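PDB 3FHD: ORF 37 from Human herpesvirus 8 type M, which cleaves viral DNA as an endonuclease and exonuclease, processing branched or non-linear intermediates so that unit-length linear genomes can be packaged. Local coordinates for residues K169-A173 / V174-N178; H393-F396 / Y397-L400; H472-L475 / H476-A479. All blocks are in the same frame, centred on the assembly; numbering follows the deposited sequence.

Contact 1: residues K169-A173 / V174-N178; sequences KFHWA and VKQQN
Trp172 meets Asn178 in a local contact at the C-terminal end of the short helix 170-175, where the chain leaves helical geometry at Gln176. The indole NE1 donates to the backbone O of Asn178 at 2.8 Å. That oxygen lies in the ring plane, while NE1 stands above the carbonyl plane. Asn178 OD1 is a weak second acceptor for NE1, and it also takes a bond from Ser180 N. With CG anti to the backbone N (chi1 163°), the indole points to where the chain turns at Gln177, whose phi is positive (62°). Trp172 O is held twice, by Gln176 N and Gln177 N, which come from opposite faces of its carbonyl plane. The Gln177 side chain, extended beyond CG, runs back along the helix end, and NE2 donates to Ala173 O at 2.8 Å. Lys175 CB sits over one face of the His171 ring, 4.1 Å from the ring centroid. A water links His171 ND1 and Gln176 OE1. Val174 CG2 lies over the Phe170 ring, toward its rim. Phe170 and Val174 also face helix 468-489. Side chains thus supply bonds where the helical pattern runs out, an arrangement typical of a C-terminal helix cap.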
ATOM      1  N   LYS A 169       0.301  -8.067  -0.562  1.00 18.23           N
ATOM      2  CA  LYS A 169       0.019  -9.486  -0.866  1.00 17.93           C
ATOM      3  C   LYS A 169      -0.147  -9.726  -2.371  1.00 16.63           C
ATOM      4  O   LYS A 169      -0.351 -10.857  -2.801  1.00 16.41           O
ATOM      5  CB  LYS A 169      -1.274  -9.936  -0.193  1.00 18.37           C
ATOM      6  CG  LYS A 169      -1.161 -10.065   1.345  1.00 22.90           C
ATOM      7  CD  LYS A 169      -2.472 -10.520   1.910  1.00 25.01           C
ATOM      8  CE  LYS A 169      -2.558 -10.157   3.360  1.00 27.11           C
ATOM      9  NZ  LYS A 169      -3.524 -11.072   4.028  1.00 24.24           N
ATOM     10  N   PHE A 170      -0.053  -8.689  -3.182  1.00 15.53           N
ATOM     11  CA  PHE A 170      -0.375  -8.869  -4.620  1.00 15.36           C
ATOM     12  C   PHE A 170       0.582  -9.826  -5.392  1.00 15.48           C
ATOM     13  O   PHE A 170       0.139 -10.683  -6.171  1.00 15.54           O
ATOM     14  CB  PHE A 170      -0.565  -7.510  -5.323  1.00 15.24           C
ATOM     15  CG  PHE A 170      -1.101  -7.647  -6.731  1.00 16.36           C
ATOM     16  CD1 PHE A 170      -2.413  -8.043  -6.944  1.00 16.04           C
ATOM     17  CD2 PHE A 170      -0.283  -7.411  -7.820  1.00 15.85           C
ATOM     18  CE1 PHE A 170      -2.922  -8.203  -8.263  1.00 16.23           C
ATOM     19  CE2 PHE A 170      -0.763  -7.556  -9.151  1.00 16.75           C
ATOM     20  CZ  PHE A 170      -2.087  -7.958  -9.372  1.00 14.60           C
ATOM     21  N   HIS A 171       1.887  -9.686  -5.185  1.00 15.28           N
ATOM     22  CA  HIS A 171       2.841 -10.615  -5.764  1.00 15.57           C
ATOM     23  C   HIS A 171       2.536 -12.079  -5.359  1.00 14.41           C
ATOM     24  O   HIS A 171       2.501 -12.959  -6.233  1.00 14.27           O
ATOM     25  CB  HIS A 171       4.286 -10.227  -5.410  1.00 15.79           C
ATOM     26  CG  HIS A 171       5.312 -11.178  -5.964  1.00 17.87           C
ATOM     27  ND1 HIS A 171       5.943 -12.125  -5.189  1.00 19.78           N
ATOM     28  CD2 HIS A 171       5.794 -11.333  -7.217  1.00 18.52           C
ATOM     29  CE1 HIS A 171       6.770 -12.832  -5.947  1.00 19.18           C
ATOM     30  NE2 HIS A 171       6.697 -12.370  -7.181  1.00 20.77           N
ATOM     31  N   TRP A 172       2.282 -12.310  -4.067  1.00 13.97           N
ATOM     32  CA  TRP A 172       1.951 -13.649  -3.522  1.00 14.87           C
ATOM     33  C   TRP A 172       0.689 -14.206  -4.239  1.00 14.82           C
ATOM     34  O   TRP A 172       0.675 -15.378  -4.679  1.00 13.88           O
ATOM     35  CB  TRP A 172       1.802 -13.587  -1.988  1.00 13.98           C
ATOM     36  CG  TRP A 172       1.102 -14.759  -1.411  1.00 15.84           C
ATOM     37  CD1 TRP A 172       1.653 -15.973  -1.068  1.00 13.36           C
ATOM     38  CD2 TRP A 172      -0.296 -14.855  -1.155  1.00 14.78           C
ATOM     39  NE1 TRP A 172       0.656 -16.834  -0.626  1.00 15.47           N
ATOM     40  CE2 TRP A 172      -0.542 -16.157  -0.655  1.00 15.71           C
ATOM     41  CE3 TRP A 172      -1.383 -13.960  -1.317  1.00 18.49           C
ATOM     42  CZ2 TRP A 172      -1.816 -16.578  -0.289  1.00 15.08           C
ATOM     43  CZ3 TRP A 172      -2.650 -14.374  -0.934  1.00 16.73           C
ATOM     44  CH2 TRP A 172      -2.853 -15.695  -0.456  1.00 13.37           C
ATOM     45  N   ALA A 173      -0.336 -13.355  -4.403  1.00 13.93           N
ATOM     46  CA  ALA A 173      -1.636 -13.783  -4.995  1.00 14.33           C
ATOM     47  C   ALA A 173      -1.484 -14.157  -6.479  1.00 15.04           C
ATOM     48  O   ALA A 173      -2.250 -14.963  -7.016  1.00 14.30           O
ATOM     49  CB  ALA A 173      -2.736 -12.696  -4.798  1.00 15.37           C
ATOM     50  N   VAL A 174      -0.497 -13.564  -7.150  1.00 15.60           N
ATOM     51  CA  VAL A 174      -0.272 -13.887  -8.562  1.00 17.48           C
ATOM     52  C   VAL A 174       0.737 -15.044  -8.736  1.00 17.20           C
ATOM     53  O   VAL A 174       0.506 -15.980  -9.514  1.00 18.12           O
ATOM     54  CB  VAL A 174       0.204 -12.643  -9.363  1.00 15.88           C
ATOM     55  CG1 VAL A 174       0.674 -13.082 -10.775  1.00 20.32           C
ATOM     56  CG2 VAL A 174      -0.919 -11.629  -9.499  1.00 17.54           C
ATOM     57  N   LYS A 175       1.868 -14.966  -8.034  1.00 17.14           N
ATOM     58  CA  LYS A 175       3.025 -15.791  -8.379  1.00 18.45           C
ATOM     59  C   LYS A 175       3.236 -16.945  -7.419  1.00 17.75           C
ATOM     60  O   LYS A 175       4.037 -17.836  -7.681  1.00 17.47           O
ATOM     61  CB  LYS A 175       4.316 -14.956  -8.413  1.00 19.09           C
ATOM     62  CG  LYS A 175       4.471 -14.001  -9.622  1.00 20.73           C
ATOM     63  CD  LYS A 175       4.103 -14.679 -10.951  1.00 25.43           C
ATOM     64  CE  LYS A 175       5.011 -14.281 -12.100  1.00 31.22           C
ATOM     65  NZ  LYS A 175       4.248 -14.218 -13.399  1.00 33.26           N
ATOM     66  N   GLN A 176       2.572 -16.905  -6.273  1.00 17.91           N
ATOM     67  CA  GLN A 176       2.921 -17.856  -5.232  1.00 18.15           C
ATOM     68  C   GLN A 176       1.728 -18.705  -4.792  1.00 17.50           C
ATOM     69  O   GLN A 176       1.754 -19.934  -4.975  1.00 15.56           O
ATOM     70  CB  GLN A 176       3.611 -17.139  -4.050  1.00 18.56           C
ATOM     71  CG  GLN A 176       4.986 -16.547  -4.353  1.00 19.78           C
ATOM     72  CD  GLN A 176       5.600 -15.833  -3.138  1.00 21.11           C
ATOM     73  OE1 GLN A 176       4.906 -15.190  -2.367  1.00 23.54           O
ATOM     74  NE2 GLN A 176       6.912 -15.993  -2.952  1.00 27.41           N
ATOM     75  N   GLN A 177       0.702 -18.065  -4.209  1.00 16.15           N
ATOM     76  CA  GLN A 177      -0.557 -18.752  -3.852  1.00 16.68           C
ATOM     77  C   GLN A 177      -0.373 -19.889  -2.821  1.00 16.82           C
ATOM     78  O   GLN A 177      -1.185 -20.824  -2.729  1.00 17.99           O
ATOM     79  CB  GLN A 177      -1.284 -19.219  -5.132  1.00 16.40           C
ATOM     80  CG  GLN A 177      -1.426 -18.080  -6.187  1.00 16.05           C
ATOM     81  CD  GLN A 177      -2.275 -18.449  -7.401  1.00 15.75           C
ATOM     82  OE1 GLN A 177      -2.612 -19.615  -7.599  1.00 16.36           O
ATOM     83  NE2 GLN A 177      -2.601 -17.457  -8.226  1.00 17.65           N
ATOM     84  N   ASN A 178       0.694 -19.799  -2.032  1.00 16.66           N
ATOM     85  CA  ASN A 178       1.028 -20.870  -1.096  1.00 17.76           C
ATOM     86  C   ASN A 178       0.593 -20.419   0.293  1.00 18.15           C
ATOM     87  O   ASN A 178      -0.035 -19.350   0.430  1.00 15.63           O
ATOM     88  CB  ASN A 178       2.534 -21.187  -1.137  1.00 18.63           C
ATOM     89  CG  ASN A 178       3.406 -19.951  -0.846  1.00 18.92           C
ATOM     90  OD1 ASN A 178       2.940 -18.959  -0.287  1.00 18.99           O
ATOM     91  ND2 ASN A 178       4.669 -20.024  -1.212  1.00 17.55           N
TER
HETATM   92  O   HOH W   1       5.460 -12.113  -2.270  1.00 34.63           O

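Contact 2: residues H393-F396 / Y397-L400; sequences HSYF and YQVL. With SO4 (sulfate ion), chain B.
Phe396 CG and Leu400 CG are both anti to their backbone N atoms (chi1 178° and -169°), which brings Phe396 CE2 to 3.9 Å from Leu400 CD1. Tyr397 swings its ring the other way, with CG beside its backbone N. Its CD2 edge then meets His393 O, which lies in the ring plane at 3.5 Å. Phe396 CD2 packs against the same Tyr397 atom, the two side chains crossing obliquely. The contact is the first turns of helix 394-412, with His393 at the N-cap. His393 ND1 accepts from Tyr395 N at 2.9 Å, a nearly straight capping bond of 167°. The imidazole then leans over Tyr395, with His393 CE1 3.3 Å above the centre of the phenol ring. Main-chain bonds from Gln398 N to Ser394 O and from Leu400 N to Phe396 O carry the helix on. One side of this helix faces the metal site of the PD-(D/E)XK nuclease fold: the side chain of Gln398 is about 6 Å from the magnesium ion. Gln398 lies alongside Tyr395, pointing the same way. Its OE1 accepts from Lys268 NZ, and Lys268 also makes a cation-pi contact with Tyr395. Gln398 NE2 gives weak bonds to sulfate O2, at 3.3 Å, and to Ser167 OG. The sulfate, probably from the crystallisation liquor, is also bonded by Arg161, Ser167, Ser168 and Ser241.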
ATOM      1  N   HIS A 393      10.258  -8.276  -8.959  1.00 20.84           N
ATOM      2  CA  HIS A 393      10.306  -8.201  -7.491  1.00 20.41           C
ATOM      3  C   HIS A 393       8.907  -7.928  -6.968  1.00 21.01           C
ATOM      4  O   HIS A 393       8.093  -7.254  -7.628  1.00 18.95           O
ATOM      5  CB  HIS A 393      11.289  -7.128  -6.998  1.00 20.81           C
ATOM      6  CG  HIS A 393      11.525  -7.160  -5.513  1.00 20.14           C
ATOM      7  ND1 HIS A 393      10.667  -6.567  -4.610  1.00 21.08           N
ATOM      8  CD2 HIS A 393      12.505  -7.736  -4.774  1.00 22.79           C
ATOM      9  CE1 HIS A 393      11.107  -6.777  -3.380  1.00 21.92           C
ATOM     10  NE2 HIS A 393      12.227  -7.475  -3.452  1.00 22.79           N
ATOM     11  N   SER A 394       8.627  -8.417  -5.762  1.00 21.03           N
ATOM     12  CA  SER A 394       7.313  -8.161  -5.153  1.00 21.01           C
ATOM     13  C   SER A 394       6.949  -6.670  -5.051  1.00 20.59           C
ATOM     14  O   SER A 394       5.775  -6.343  -5.062  1.00 19.37           O
ATOM     15  CB  SER A 394       7.214  -8.862  -3.791  1.00 22.60           C
ATOM     16  OG  SER A 394       7.932  -8.145  -2.833  1.00 26.78           O
ATOM     17  N   TYR A 395       7.932  -5.769  -4.987  1.00 19.85           N
ATOM     18  CA  TYR A 395       7.639  -4.326  -4.905  1.00 19.99           C
ATOM     19  C   TYR A 395       7.092  -3.763  -6.219  1.00 18.18           C
ATOM     20  O   TYR A 395       6.327  -2.798  -6.202  1.00 18.23           O
ATOM     21  CB  TYR A 395       8.823  -3.475  -4.441  1.00 21.13           C
ATOM     22  CG  TYR A 395       9.334  -3.819  -3.055  1.00 24.47           C
ATOM     23  CD1 TYR A 395       8.571  -4.595  -2.176  1.00 24.75           C
ATOM     24  CD2 TYR A 395      10.552  -3.346  -2.610  1.00 27.79           C
ATOM     25  CE1 TYR A 395       9.026  -4.935  -0.925  1.00 26.17           C
ATOM     26  CE2 TYR A 395      11.026  -3.685  -1.304  1.00 28.20           C
ATOM     27  CZ  TYR A 395      10.239  -4.467  -0.492  1.00 26.70           C
ATOM     28  OH  TYR A 395      10.655  -4.821   0.777  1.00 29.39           O
ATOM     29  N   PHE A 396       7.486  -4.363  -7.331  1.00 17.50           N
ATOM     30  CA  PHE A 396       6.920  -4.011  -8.617  1.00 16.38           C
ATOM     31  C   PHE A 396       5.412  -4.286  -8.667  1.00 15.94           C
ATOM     32  O   PHE A 396       4.631  -3.413  -9.061  1.00 15.40           O
ATOM     33  CB  PHE A 396       7.650  -4.691  -9.794  1.00 16.98           C
ATOM     34  CG  PHE A 396       7.032  -4.368 -11.116  1.00 15.92           C
ATOM     35  CD1 PHE A 396       7.356  -3.159 -11.780  1.00 17.19           C
ATOM     36  CD2 PHE A 396       6.109  -5.235 -11.710  1.00 14.92           C
ATOM     37  CE1 PHE A 396       6.760  -2.842 -13.010  1.00 15.54           C
ATOM     38  CE2 PHE A 396       5.527  -4.913 -12.963  1.00 18.40           C
ATOM     39  CZ  PHE A 396       5.847  -3.723 -13.588  1.00 16.05           C
ATOM     40  N   TYR A 397       5.024  -5.474  -8.217  1.00 15.86           N
ATOM     41  CA  TYR A 397       3.637  -5.917  -8.114  1.00 16.32           C
ATOM     42  C   TYR A 397       2.836  -5.063  -7.099  1.00 16.22           C
ATOM     43  O   TYR A 397       1.668  -4.810  -7.296  1.00 14.36           O
ATOM     44  CB  TYR A 397       3.625  -7.370  -7.615  1.00 17.00           C
ATOM     45  CG  TYR A 397       3.917  -8.342  -8.717  1.00 19.01           C
ATOM     46  CD1 TYR A 397       2.886  -9.078  -9.309  1.00 21.33           C
ATOM     47  CD2 TYR A 397       5.217  -8.492  -9.219  1.00 20.01           C
ATOM     48  CE1 TYR A 397       3.149  -9.984 -10.361  1.00 21.87           C
ATOM     49  CE2 TYR A 397       5.488  -9.373 -10.291  1.00 21.74           C
ATOM     50  CZ  TYR A 397       4.438 -10.112 -10.851  1.00 21.28           C
ATOM     51  OH  TYR A 397       4.674 -11.001 -11.895  1.00 23.23           O
ATOM     52  N   GLN A 398       3.465  -4.708  -5.989  1.00 16.21           N
ATOM     53  CA  GLN A 398       2.831  -3.813  -4.999  1.00 16.96           C
ATOM     54  C   GLN A 398       2.413  -2.461  -5.584  1.00 16.53           C
ATOM     55  O   GLN A 398       1.274  -2.043  -5.401  1.00 15.32           O
ATOM     56  CB  GLN A 398       3.761  -3.618  -3.778  1.00 16.50           C
ATOM     57  CG  GLN A 398       3.211  -2.606  -2.767  1.00 17.82           C
ATOM     58  CD  GLN A 398       3.895  -2.702  -1.415  1.00 19.20           C
ATOM     59  OE1 GLN A 398       5.107  -2.971  -1.334  1.00 19.89           O
ATOM     60  NE2 GLN A 398       3.118  -2.515  -0.344  1.00 20.10           N
ATOM     61  N   VAL A 399       3.319  -1.796  -6.302  1.00 17.10           N
ATOM     62  CA  VAL A 399       3.017  -0.489  -6.883  1.00 17.40           C
ATOM     63  C   VAL A 399       2.027  -0.664  -8.048  1.00 17.20           C
ATOM     64  O   VAL A 399       1.217   0.226  -8.322  1.00 17.76           O
ATOM     65  CB  VAL A 399       4.314   0.262  -7.316  1.00 18.41           C
ATOM     66  CG1 VAL A 399       3.974   1.659  -7.852  1.00 17.91           C
ATOM     67  CG2 VAL A 399       5.282   0.389  -6.133  1.00 19.27           C
ATOM     68  N   LEU A 400       2.124  -1.803  -8.745  1.00 16.74           N
ATOM     69  CA  LEU A 400       1.206  -2.136  -9.842  1.00 16.65           C
ATOM     70  C   LEU A 400      -0.222  -2.101  -9.301  1.00 16.42           C
ATOM     71  O   LEU A 400      -1.094  -1.456  -9.907  1.00 16.98           O
ATOM     72  CB  LEU A 400       1.524  -3.529 -10.437  1.00 16.40           C
ATOM     73  CG  LEU A 400       0.799  -3.850 -11.755  1.00 18.36           C
ATOM     74  CD1 LEU A 400       1.620  -4.811 -12.637  1.00 20.94           C
ATOM     75  CD2 LEU A 400      -0.602  -4.352 -11.537  1.00 17.71           C
TER
HETATM   76  S   SO4 B 487      -1.005  -2.351   1.571  1.00 24.06           S
HETATM   77  O1  SO4 B 487      -1.074  -3.798   1.702  1.00 20.40           O
HETATM   78  O2  SO4 B 487       0.404  -1.946   1.526  1.00 23.18           O
HETATM   79  O3  SO4 B 487      -1.667  -2.028   0.324  1.00 19.67           O
HETATM   80  O4  SO4 B 487      -1.764  -1.729   2.625  1.00 26.72           O

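Contact 3: residues H472-L475 / H476-A479; sequences HRLL and HQAA
Arg473 and Gln477 lie side by side on helix 468-489, one turn apart and pointing the same way. Their contact is made by the aliphatic part of the arginine: Gln477 NE2 is 3.4 Å from Arg473 CD and slightly farther from Arg473 CG. The guanidinium and amide planes are only 21° apart. Arg473 extends with CG anti to its backbone N (chi1 -166°) and bends at chi3. Gln477 takes the other course, its CG anti to the carbonyl carbon, and this brings CG against Arg473 O at 3.1 Å. That oxygen still accepts the main-chain bond from Gln477 N, also at 3.1 Å.

The other carbonyls of 472-475 are satisfied in the same way. His472 O accepts from His476 N, and Leu474 O accepts from Ala478 N at 3.0 Å. Leu475 O accepts from Ala479 N at 2.9 Å. This unbroken i to i+4 pattern is that of a regular alpha helix in mid-course. The main-chain N-H groups of residues 476-479 are therefore all used within the segment pair. Farther along, Ala479 O accepts from the hydroxyl of Ser483.

His472 and His476 are exposed, and CB of His476 rests near both His472 O and Arg473 O. Leu474 and Ala478 are buried on another side of the helix. Ala478 CB lies 3.5 Å from Leu474 O, beside that carbonyl's bond to Ala478 N. Outside the pair, Leu474 packs on Val174, Tyr397 and Leu400, and both it and Arg473 rest on Leu349 of helix 348-355. Ala478 meets Phe170 and Val174 of helix 170-175, together with Phe238.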
ATOM      1  N   HIS A 472      -3.628  -5.889 -16.908  1.00 15.90           N
ATOM      2  CA  HIS A 472      -4.856  -6.652 -17.139  1.00 16.90           C
ATOM      3  C   HIS A 472      -4.669  -8.159 -16.835  1.00 15.52           C
ATOM      4  O   HIS A 472      -5.503  -8.761 -16.169  1.00 14.20           O
ATOM      5  CB  HIS A 472      -5.389  -6.406 -18.557  1.00 17.61           C
ATOM      6  CG  HIS A 472      -6.612  -7.209 -18.895  1.00 23.87           C
ATOM      7  ND1 HIS A 472      -6.549  -8.447 -19.508  1.00 28.43           N
ATOM      8  CD2 HIS A 472      -7.931  -6.945 -18.722  1.00 28.53           C
ATOM      9  CE1 HIS A 472      -7.773  -8.911 -19.688  1.00 30.97           C
ATOM     10  NE2 HIS A 472      -8.629  -8.022 -19.214  1.00 30.34           N
ATOM     11  N   ARG A 473      -3.568  -8.747 -17.302  1.00 13.91           N
ATOM     12  CA  ARG A 473      -3.347 -10.195 -17.114  1.00 13.95           C
ATOM     13  C   ARG A 473      -3.139 -10.558 -15.627  1.00 12.83           C
ATOM     14  O   ARG A 473      -3.716 -11.518 -15.122  1.00 11.59           O
ATOM     15  CB  ARG A 473      -2.164 -10.692 -17.945  1.00 13.67           C
ATOM     16  CG  ARG A 473      -2.178 -12.228 -18.015  1.00 18.46           C
ATOM     17  CD  ARG A 473      -0.882 -12.836 -18.461  1.00 23.63           C
ATOM     18  NE  ARG A 473      -0.649 -12.668 -19.890  1.00 23.14           N
ATOM     19  CZ  ARG A 473       0.474 -13.050 -20.490  1.00 26.30           C
ATOM     20  NH1 ARG A 473       1.437 -13.637 -19.769  1.00 26.79           N
ATOM     21  NH2 ARG A 473       0.633 -12.854 -21.797  1.00 25.77           N
ATOM     22  N   LEU A 474      -2.320  -9.771 -14.951  1.00 12.70           N
ATOM     23  CA  LEU A 474      -1.973 -10.033 -13.537  1.00 13.04           C
ATOM     24  C   LEU A 474      -3.196  -9.868 -12.630  1.00 12.79           C
ATOM     25  O   LEU A 474      -3.440 -10.703 -11.725  1.00 11.67           O
ATOM     26  CB  LEU A 474      -0.795  -9.138 -13.100  1.00 13.55           C
ATOM     27  CG  LEU A 474       0.514  -9.376 -13.853  1.00 14.16           C
ATOM     28  CD1 LEU A 474       1.581  -8.343 -13.430  1.00 13.99           C
ATOM     29  CD2 LEU A 474       1.066 -10.811 -13.615  1.00 15.86           C
ATOM     30  N   LEU A 475      -3.998  -8.823 -12.869  1.00 12.42           N
ATOM     31  CA  LEU A 475      -5.229  -8.608 -12.048  1.00 11.83           C
ATOM     32  C   LEU A 475      -6.219  -9.756 -12.297  1.00 11.65           C
ATOM     33  O   LEU A 475      -6.847 -10.246 -11.355  1.00 11.39           O
ATOM     34  CB  LEU A 475      -5.906  -7.262 -12.363  1.00 12.78           C
ATOM     35  CG  LEU A 475      -5.195  -5.963 -11.958  1.00 15.27           C
ATOM     36  CD1 LEU A 475      -5.827  -4.723 -12.708  1.00 17.35           C
ATOM     37  CD2 LEU A 475      -5.218  -5.785 -10.427  1.00 16.99           C
ATOM     38  N   HIS A 476      -6.331 -10.218 -13.546  1.00 10.82           N
ATOM     39  CA  HIS A 476      -7.190 -11.371 -13.841  1.00 12.27           C
ATOM     40  C   HIS A 476      -6.751 -12.660 -13.072  1.00 12.77           C
ATOM     41  O   HIS A 476      -7.580 -13.378 -12.525  1.00 12.66           O
ATOM     42  CB  HIS A 476      -7.254 -11.642 -15.355  1.00 13.56           C
ATOM     43  CG  HIS A 476      -7.966 -12.909 -15.699  1.00 15.59           C
ATOM     44  ND1 HIS A 476      -9.341 -12.996 -15.730  1.00 17.69           N
ATOM     45  CD2 HIS A 476      -7.500 -14.148 -15.975  1.00 16.99           C
ATOM     46  CE1 HIS A 476      -9.690 -14.230 -16.054  1.00 19.81           C
ATOM     47  NE2 HIS A 476      -8.591 -14.948 -16.212  1.00 18.57           N
ATOM     48  N   GLN A 477      -5.456 -12.961 -13.074  1.00 12.53           N
ATOM     49  CA  GLN A 477      -4.929 -14.144 -12.351  1.00 13.19           C
ATOM     50  C   GLN A 477      -5.203 -14.033 -10.851  1.00 12.66           C
ATOM     51  O   GLN A 477      -5.638 -15.007 -10.192  1.00 11.76           O
ATOM     52  CB  GLN A 477      -3.433 -14.270 -12.630  1.00 13.52           C
ATOM     53  CG  GLN A 477      -3.186 -14.436 -14.165  1.00 17.94           C
ATOM     54  CD  GLN A 477      -1.754 -14.743 -14.528  1.00 23.02           C
ATOM     55  OE1 GLN A 477      -0.878 -14.844 -13.662  1.00 25.11           O
ATOM     56  NE2 GLN A 477      -1.514 -14.957 -15.823  1.00 25.24           N
ATOM     57  N   ALA A 478      -4.964 -12.847 -10.303  1.00 12.41           N
ATOM     58  CA  ALA A 478      -5.210 -12.615  -8.876  1.00 12.45           C
ATOM     59  C   ALA A 478      -6.702 -12.730  -8.544  1.00 12.58           C
ATOM     60  O   ALA A 478      -7.056 -13.287  -7.515  1.00 12.76           O
ATOM     61  CB  ALA A 478      -4.658 -11.221  -8.450  1.00 14.12           C
ATOM     62  N   ALA A 479      -7.586 -12.219  -9.421  1.00 12.79           N
ATOM     63  CA  ALA A 479      -9.032 -12.309  -9.165  1.00 12.17           C
ATOM     64  C   ALA A 479      -9.530 -13.757  -9.237  1.00 12.69           C
ATOM     65  O   ALA A 479     -10.412 -14.148  -8.463  1.00 12.06           O
ATOM     66  CB  ALA A 479      -9.818 -11.447 -10.121  1.00 12.99           C
TER

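Along the chain the three contacts come in series, and none encloses or crosses another. Each closes only a local turn: contact 1 at the end of helix 170-175, contact 2 at the start of helix 394-412, contact 3 within helix 468-489. In space they meet. Contacts 1 and 2 join where the His171 and Tyr397 rings pack edge-to-face and Ser394 touches His171. Contacts 1 and 3 join where Phe170 CE1 lies 3.5 Å from Ala478 CB. Leu400 CD1 and Leu474 CD1, 3.6 Å apart, connect contacts 2 and 3. Three helices distant in sequence thus pack together, with contact 2 also touching strand 423-432 of the mixed sheet.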